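Local coordinates for protein peptide amidase (Stenotrophomonas maltophilia, PDB 1M22) that probably hydrolyses amide bonds, with peptide amides as likely substrates, and belongs to the amidase signature family, at residues A[203-208]-A[466-471]; A[396-401]-A[442-447]; A[59-64]-A[122-127]. All coordinates share one frame; numbering follows the deposited sequence.

Contact 1: residues A[203-208]-A[466-471]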
loop_
_atom_site.group_PDB
_atom_site.type_symbol
_atom_site.label_atom_id
_atom_site.label_comp_id
_atom_site.label_asym_id
_atom_site.label_seq_id
_atom_site.Cartn_x
_atom_site.Cartn_y
_atom_site.Cartn_z
ATOM N N LYS A 203 3.836 -0.353 -4.896
ATOM C CA LYS A 203 4.251 -1.628 -4.308
ATOM C C LYS A 203 5.612 -1.918 -4.925
ATOM O O LYS A 203 5.712 -2.259 -6.104
ATOM C CB LYS A 203 3.306 -2.771 -4.681
ATOM C CG LYS A 203 3.713 -4.091 -4.024
ATOM C CD LYS A 203 3.186 -5.314 -4.763
ATOM C CE LYS A 203 3.986 -5.612 -6.028
ATOM N NZ LYS A 203 5.366 -6.130 -5.737
ATOM N N PRO A 204 6.680 -1.805 -4.137
ATOM C CA PRO A 204 7.993 -2.069 -4.726
ATOM C C PRO A 204 8.346 -3.529 -4.951
ATOM O O PRO A 204 7.575 -4.442 -4.636
ATOM C CB PRO A 204 8.946 -1.394 -3.743
ATOM C CG PRO A 204 8.262 -1.588 -2.432
ATOM C CD PRO A 204 6.796 -1.332 -2.745
ATOM N N THR A 205 9.522 -3.725 -5.539
ATOM C CA THR A 205 10.070 -5.048 -5.775
ATOM C C THR A 205 10.253 -5.660 -4.389
ATOM O O THR A 205 10.650 -4.963 -3.450
ATOM C CB THR A 205 11.465 -4.950 -6.430
ATOM O OG1 THR A 205 11.367 -4.240 -7.668
ATOM C CG2 THR A 205 12.048 -6.334 -6.681
ATOM N N VAL A 206 9.957 -6.946 -4.252
ATOM C CA VAL A 206 10.139 -7.603 -2.965
ATOM C C VAL A 206 11.635 -7.613 -2.660
ATOM O O VAL A 206 12.433 -8.166 -3.418
ATOM C CB VAL A 206 9.592 -9.043 -2.993
ATOM C CG1 VAL A 206 9.998 -9.780 -1.722
ATOM C CG2 VAL A 206 8.074 -9.009 -3.116
ATOM N N GLY A 207 12.006 -6.980 -1.555
ATOM C CA GLY A 207 13.406 -6.908 -1.185
ATOM C C GLY A 207 13.927 -5.484 -1.134
ATOM O O GLY A 207 14.993 -5.243 -0.568
ATOM N N LEU A 208 13.198 -4.536 -1.720
ATOM C CA LEU A 208 13.644 -3.146 -1.693
ATOM C C LEU A 208 13.452 -2.550 -0.304
ATOM O O LEU A 208 14.292 -1.791 0.174
ATOM C CB LEU A 208 12.872 -2.300 -2.715
ATOM C CG LEU A 208 13.298 -0.823 -2.769
ATOM C CD1 LEU A 208 14.739 -0.716 -3.257
ATOM C CD2 LEU A 208 12.364 -0.047 -3.692
ATOM N N THR A 466 9.658 -4.660 -14.526
ATOM C CA THR A 466 10.413 -5.808 -14.049
ATOM C C THR A 466 11.089 -5.465 -12.720
ATOM O O THR A 466 11.051 -4.321 -12.264
ATOM C CB THR A 466 11.466 -6.260 -15.090
ATOM O OG1 THR A 466 11.988 -7.539 -14.709
ATOM C CG2 THR A 466 12.606 -5.255 -15.182
ATOM N N ALA A 467 11.704 -6.460 -12.092
ATOM C CA ALA A 467 12.365 -6.249 -10.815
ATOM C C ALA A 467 13.322 -5.061 -10.818
ATOM O O ALA A 467 14.081 -4.857 -11.768
ATOM C CB ALA A 467 13.115 -7.515 -10.403
ATOM N N TRP A 468 13.259 -4.275 -9.745
ATOM C CA TRP A 468 14.132 -3.123 -9.528
ATOM C C TRP A 468 13.955 -1.947 -10.484
ATOM O O TRP A 468 14.821 -1.075 -10.559
ATOM C CB TRP A 468 15.598 -3.590 -9.534
ATOM C CG TRP A 468 15.811 -4.865 -8.754
ATOM C CD1 TRP A 468 16.206 -6.076 -9.255
ATOM C CD2 TRP A 468 15.584 -5.067 -7.352
ATOM N NE1 TRP A 468 16.234 -7.017 -8.253
ATOM C CE2 TRP A 468 15.857 -6.426 -7.075
ATOM C CE3 TRP A 468 15.176 -4.231 -6.302
ATOM C CZ2 TRP A 468 15.736 -6.970 -5.790
ATOM C CZ3 TRP A 468 15.055 -4.774 -5.024
ATOM C CH2 TRP A 468 15.334 -6.131 -4.782
ATOM N N SER A 469 12.828 -1.898 -11.189
ATOM C CA SER A 469 12.581 -0.811 -12.135
ATOM C C SER A 469 11.852 0.397 -11.539
ATOM O O SER A 469 11.308 1.216 -12.282
ATOM C CB SER A 469 11.797 -1.333 -13.348
ATOM O OG SER A 469 10.501 -1.774 -12.987
ATOM N N GLU A 470 11.851 0.523 -10.214
ATOM C CA GLU A 470 11.178 1.655 -9.572
ATOM C C GLU A 470 11.596 3.017 -10.124
ATOM O O GLU A 470 10.751 3.881 -10.334
ATOM C CB GLU A 470 11.404 1.651 -8.056
ATOM C CG GLU A 470 10.723 0.518 -7.305
ATOM C CD GLU A 470 11.519 -0.767 -7.324
ATOM O OE1 GLU A 470 12.670 -0.774 -7.820
ATOM O OE2 GLU A 470 10.991 -1.773 -6.823
ATOM N N PRO A 471 12.903 3.238 -10.354
ATOM C CA PRO A 471 13.302 4.549 -10.884
ATOM C C PRO A 471 12.576 4.892 -12.185
ATOM O O PRO A 471 12.062 6.000 -12.351
ATOM C CB PRO A 471 14.807 4.395 -11.088
ATOM C CG PRO A 471 15.195 3.423 -10.003
ATOM C CD PRO A 471 14.084 2.399 -10.075
#
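The side chain of T205 stands roughly at right angles to those of W468 and E470 and meets both. Its methyl, CG2, sits over the face of the W468 six-membered ring, 3.5 Å from the centroid and only 2° off the ring normal, a CH-pi contact with near-vertical geometry. Its hydroxyl, OG1, works in both directions: it accepts the backbone N-H of W468, with N to OG1 at 2.8 Å, and donates to E470 OE2 at 2.6 Å. T205 chi1 of -59° makes this division possible, setting CG2 anti to the backbone N while OG1 stays beside it. OG1 reaches OE2 from the syn side, 27° out of the carboxylate plane. A second bond, from T205 N to E470 OE2 at 2.8 Å, comes nearly along the C-O bond, so one carboxylate oxygen holds the residue by backbone and side chain. E470 gets there through a bend at CB-CG. L208 approaches it from the opposite direction, CD2 lying 3.8 Å from E470 CD, while the edge of the indole meets G207 C and L208 N. The type II turn T205-L208 carries T205 and L208, its counterpart T466-S469 carries W468, and E470 follows in the first turn of helix 470-484. The contact ties the loop leaving strand 200-203, which pairs with strand 446-454, to the start of helix 470-484, beside the central mixed sheet of the amidase fold.

Contact 2: residues A[396-401]-A[442-447]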
loop_
_atom_site.group_PDB
_atom_site.type_symbol
_atom_site.label_atom_id
_atom_site.label_comp_id
_atom_site.label_asym_id
_atom_site.label_seq_id
_atom_site.Cartn_x
_atom_site.Cartn_y
_atom_site.Cartn_z
ATOM N N ALA A 396 4.395 -15.644 -13.405
ATOM C CA ALA A 396 4.092 -14.220 -13.320
ATOM C C ALA A 396 5.249 -13.313 -13.719
ATOM O O ALA A 396 5.033 -12.234 -14.271
ATOM C CB ALA A 396 3.636 -13.877 -11.905
ATOM N N GLY A 397 6.472 -13.748 -13.436
ATOM C CA GLY A 397 7.636 -12.935 -13.756
ATOM C C GLY A 397 8.304 -13.256 -15.082
ATOM O O GLY A 397 7.908 -12.724 -16.119
ATOM N N PRO A 398 9.322 -14.130 -15.080
ATOM C CA PRO A 398 10.038 -14.505 -16.303
ATOM C C PRO A 398 9.156 -14.848 -17.504
ATOM O O PRO A 398 9.410 -14.389 -18.617
ATOM C CB PRO A 398 10.881 -15.692 -15.849
ATOM C CG PRO A 398 11.229 -15.316 -14.452
ATOM C CD PRO A 398 9.905 -14.811 -13.909
ATOM N N GLU A 399 8.120 -15.648 -17.278
ATOM C CA GLU A 399 7.233 -16.059 -18.354
ATOM C C GLU A 399 5.931 -15.266 -18.414
ATOM O O GLU A 399 5.027 -15.591 -19.184
ATOM C CB GLU A 399 6.949 -17.560 -18.226
ATOM C CG GLU A 399 8.169 -18.421 -18.544
ATOM C CD GLU A 399 8.010 -19.874 -18.132
ATOM O OE1 GLU A 399 6.872 -20.384 -18.149
ATOM O OE2 GLU A 399 9.033 -20.510 -17.803
ATOM N N GLY A 400 5.854 -14.212 -17.605
ATOM C CA GLY A 400 4.672 -13.368 -17.576
ATOM C C GLY A 400 5.027 -11.937 -17.936
ATOM O O GLY A 400 5.116 -11.585 -19.112
ATOM N N ILE A 401 5.243 -11.109 -16.918
ATOM C CA ILE A 401 5.597 -9.716 -17.142
ATOM C C ILE A 401 6.847 -9.572 -18.017
ATOM O O ILE A 401 6.860 -8.785 -18.965
ATOM C CB ILE A 401 5.832 -8.986 -15.796
ATOM C CG1 ILE A 401 4.492 -8.772 -15.081
ATOM C CG2 ILE A 401 6.550 -7.657 -16.032
ATOM C CD1 ILE A 401 4.630 -8.288 -13.643
ATOM N N ALA A 442 4.962 -11.977 -8.977
ATOM C CA ALA A 442 6.332 -11.967 -9.484
ATOM C C ALA A 442 7.275 -11.276 -8.506
ATOM O O ALA A 442 8.489 -11.460 -8.579
ATOM C CB ALA A 442 6.384 -11.251 -10.827
ATOM N N GLY A 443 6.712 -10.488 -7.591
ATOM C CA GLY A 443 7.525 -9.745 -6.642
ATOM C C GLY A 443 8.115 -8.527 -7.337
ATOM O O GLY A 443 9.143 -7.992 -6.913
ATOM N N TYR A 444 7.452 -8.093 -8.407
ATOM C CA TYR A 444 7.887 -6.950 -9.212
ATOM C C TYR A 444 7.157 -5.671 -8.811
ATOM O O TYR A 444 6.075 -5.719 -8.234
ATOM C CB TYR A 444 7.635 -7.231 -10.693
ATOM C CG TYR A 444 8.525 -8.289 -11.315
ATOM C CD1 TYR A 444 9.487 -8.971 -10.564
ATOM C CD2 TYR A 444 8.400 -8.605 -12.665
ATOM C CE1 TYR A 444 10.304 -9.947 -11.157
ATOM C CE2 TYR A 444 9.206 -9.574 -13.260
ATOM C CZ TYR A 444 10.151 -10.235 -12.502
ATOM O OH TYR A 444 10.952 -11.182 -13.104
ATOM N N PRO A 445 7.728 -4.505 -9.145
ATOM C CA PRO A 445 7.093 -3.234 -8.788
ATOM C C PRO A 445 5.860 -2.844 -9.599
ATOM O O PRO A 445 5.764 -3.115 -10.798
ATOM C CB PRO A 445 8.229 -2.230 -8.954
ATOM C CG PRO A 445 8.972 -2.788 -10.142
ATOM C CD PRO A 445 9.015 -4.280 -9.834
ATOM N N SER A 446 4.914 -2.211 -8.915
ATOM C CA SER A 446 3.691 -1.725 -9.537
ATOM C C SER A 446 3.370 -0.378 -8.899
ATOM O O SER A 446 3.743 -0.121 -7.754
ATOM C CB SER A 446 2.540 -2.717 -9.352
ATOM O OG SER A 446 2.240 -2.933 -7.990
ATOM N N LEU A 447 2.682 0.480 -9.643
ATOM C CA LEU A 447 2.379 1.823 -9.170
ATOM C C LEU A 447 1.104 2.316 -9.833
ATOM O O LEU A 447 0.992 2.285 -11.061
ATOM C CB LEU A 447 3.555 2.735 -9.546
ATOM C CG LEU A 447 3.757 4.152 -9.004
ATOM C CD1 LEU A 447 5.103 4.681 -9.493
ATOM C CD2 LEU A 447 2.633 5.059 -9.462
#
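A442 and G397 bring their CA atoms within 4.6 Å of each other where a Schellman motif ends helix 436-442 against a pi-type turn in the long helix 383-407. G443, with positive phi, is the C-prime residue of that motif, and the chain turns there so that Y444 folds back alongside A442. This is the tight part. A442 CB lies 3.6 Å from G397 CA, a close approach that the lack of a side chain on G397 permits, and A396 CB adds a methyl-to-methyl contact with A442 CB at 4.0 Å. The same A442 methyl also sits over the centre of the Y444 ring, with ring and G397 backbone on adjacent rather than opposite sides of it. Y444 chi1 of -70°, setting CG anti to the carbonyl carbon, lays the ring there. CG2 of I401 lies at the ring edge, in its plane; CD1 also touches the ring, 3.9 Å from Y444 CD2, and the two side chains run past each other in opposite senses.

Farther along the ring the packing thins out toward solvent. P398 is exposed and reaches the tyrosine only at its phenolic end, and no hydrogen bond links the two segments anywhere. The polar tip, Y444 OH, instead bonds to D402 OD2, just beyond the helical segment. Y444 CE2 rests 3.7 Å from G397 CA, and Y444 OH stands 3.9 Å from P398 CD.

Contact 3: residues A[59-64]-A[122-127]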
loop_
_atom_site.group_PDB
_atom_site.type_symbol
_atom_site.label_atom_id
_atom_site.label_comp_id
_atom_site.label_asym_id
_atom_site.label_seq_id
_atom_site.Cartn_x
_atom_site.Cartn_y
_atom_site.Cartn_z
ATOM N N LEU A 59 2.375 14.469 19.421
ATOM C CA LEU A 59 2.704 15.860 19.710
ATOM C C LEU A 59 4.124 15.994 20.251
ATOM O O LEU A 59 4.846 16.928 19.900
ATOM C CB LEU A 59 1.705 16.445 20.712
ATOM C CG LEU A 59 1.910 17.921 21.063
ATOM C CD1 LEU A 59 1.855 18.767 19.797
ATOM C CD2 LEU A 59 0.842 18.360 22.053
ATOM N N LYS A 60 4.518 15.055 21.106
ATOM C CA LYS A 60 5.858 15.059 21.679
ATOM C C LYS A 60 6.893 14.945 20.562
ATOM O O LYS A 60 7.889 15.670 20.549
ATOM C CB LYS A 60 6.021 13.889 22.655
ATOM C CG LYS A 60 7.414 13.776 23.267
ATOM C CD LYS A 60 7.507 12.624 24.258
ATOM C CE LYS A 60 7.364 11.276 23.572
ATOM N NZ LYS A 60 8.466 11.026 22.601
ATOM N N GLU A 61 6.647 14.032 19.627
ATOM C CA GLU A 61 7.549 13.825 18.500
ATOM C C GLU A 61 7.641 15.084 17.642
ATOM O O GLU A 61 8.735 15.521 17.284
ATOM C CB GLU A 61 7.068 12.641 17.649
ATOM C CG GLU A 61 7.365 11.274 18.264
ATOM C CD GLU A 61 6.772 10.111 17.473
ATOM O OE1 GLU A 61 6.846 10.117 16.222
ATOM O OE2 GLU A 61 6.244 9.174 18.107
ATOM N N ALA A 62 6.492 15.672 17.321
ATOM C CA ALA A 62 6.464 16.882 16.510
ATOM C C ALA A 62 7.234 18.016 17.191
ATOM O O ALA A 62 7.998 18.734 16.545
ATOM C CB ALA A 62 5.018 17.304 16.252
ATOM N N ALA A 63 7.031 18.168 18.498
ATOM C CA ALA A 63 7.701 19.220 19.258
ATOM C C ALA A 63 9.212 19.018 19.295
ATOM O O ALA A 63 9.973 19.986 19.293
ATOM C CB ALA A 63 7.143 19.275 20.673
ATOM N N GLU A 64 9.646 17.763 19.328
ATOM C CA GLU A 64 11.071 17.473 19.349
ATOM C C GLU A 64 11.668 17.794 17.980
ATOM O O GLU A 64 12.776 18.319 17.889
ATOM C CB GLU A 64 11.314 16.005 19.708
ATOM C CG GLU A 64 12.762 15.676 20.056
ATOM C CD GLU A 64 13.306 16.533 21.187
ATOM O OE1 GLU A 64 12.612 16.677 22.216
ATOM O OE2 GLU A 64 14.433 17.057 21.051
ATOM N N ALA A 122 10.311 11.865 10.411
ATOM C CA ALA A 122 8.865 11.793 10.256
ATOM C C ALA A 122 8.186 11.649 11.613
ATOM O O ALA A 122 8.759 11.103 12.557
ATOM C CB ALA A 122 8.482 10.622 9.350
ATOM N N VAL A 123 6.966 12.161 11.700
ATOM C CA VAL A 123 6.171 12.100 12.919
ATOM C C VAL A 123 5.082 11.050 12.710
ATOM O O VAL A 123 4.325 11.124 11.744
ATOM C CB VAL A 123 5.503 13.463 13.204
ATOM C CG1 VAL A 123 4.515 13.339 14.362
ATOM C CG2 VAL A 123 6.569 14.504 13.520
ATOM N N VAL A 124 5.010 10.066 13.598
ATOM C CA VAL A 124 3.989 9.033 13.473
ATOM C C VAL A 124 2.707 9.498 14.158
ATOM O O VAL A 124 2.667 9.657 15.374
ATOM C CB VAL A 124 4.459 7.705 14.105
ATOM C CG1 VAL A 124 3.370 6.646 13.977
ATOM C CG2 VAL A 124 5.736 7.235 13.423
ATOM N N LEU A 125 1.663 9.737 13.369
ATOM C CA LEU A 125 0.381 10.184 13.909
ATOM C C LEU A 125 -0.399 9.043 14.548
ATOM O O LEU A 125 -1.142 9.251 15.509
ATOM C CB LEU A 125 -0.487 10.794 12.808
ATOM C CG LEU A 125 -0.140 12.168 12.239
ATOM C CD1 LEU A 125 -1.037 12.448 11.041
ATOM C CD2 LEU A 125 -0.323 13.241 13.305
ATOM N N GLY A 126 -0.235 7.843 14.003
ATOM C CA GLY A 126 -0.950 6.694 14.519
ATOM C C GLY A 126 -0.975 5.550 13.527
ATOM O O GLY A 126 -0.191 5.528 12.575
ATOM N N LYS A 127 -1.891 4.612 13.749
ATOM C CA LYS A 127 -2.038 3.427 12.911
ATOM C C LYS A 127 -3.372 3.437 12.175
ATOM O O LYS A 127 -4.368 3.945 12.691
ATOM C CB LYS A 127 -1.958 2.164 13.777
ATOM C CG LYS A 127 -0.804 2.142 14.776
ATOM C CD LYS A 127 0.557 2.165 14.092
ATOM C CE LYS A 127 0.833 0.874 13.336
ATOM N NZ LYS A 127 0.901 -0.319 14.236
#
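OE2 of E61 is gripped twice, by a salt bridge from R118 NH2 and a hydrogen bond from N55 ND2, while OE1 of the same carboxylate takes the backbone N-H of V124. That last bond is the one that crosses between the helix and the strand. It is longish, with V124 N to E61 OE1 at 3.2 Å, but almost straight at 171°, and the donor arrives on the syn side of the oxygen, tilted 33° out of the carboxylate plane. E61 spans the gap because its chain is extended beyond CG, so the acid is pushed well out from the helix. With R118 so near, the carboxylate is probably kept in its charged form. N55 ties the group together: its ND2 also donates to V124 O, so both backbone polar atoms of V124 are met by side chains.

Next to this polar bridge lies a small apolar patch. V123 CG2 packs on the helix backbone 3.8 Å from A62 CA, and it is 4.2 Å from A62 CB. V123 chi1 of 172° points CG1 away from the backbone N and leaves CG2 beside it, on the helix side. Not every polar atom fares as well: A122 O is buried by the contact and has no partner in the model.

The axes of residues 59-64 and 123-127 run nearly antiparallel, 7.7 Å apart at closest. They belong to helix 58-70 and strand 123-128, and the contact packs this covering helix onto the central mixed sheet near its 51-54 edge. The strand lies between outermost strand 51-54 and strand 82-86, to which V123 and L125 bond through L83. Helix 27-43 flanks the pair, its S27 and T31 touching A62.

How the contacts relate
Contacts 1 and 2 form one continuous region, their centres 10 Å apart. K203 joins them twice, through NZ to Y444 O at 2.6 Å and through N to S446 O at 2.9 Å, and P445 packs against T205. Contact 3 stands apart, its centre 29 Å from that of contact 1 and 36 Å from that of contact 2, though strand 123-128 belongs to the same sheet as strand 446-454. The touching side chains stand back from the catalytic ones: that of P204 is about 11 Å from that of S189, and that of V124 about 11 Å from that of K86. A bound HEPES buffer molecule lies about 5 Å from the V206 side chain.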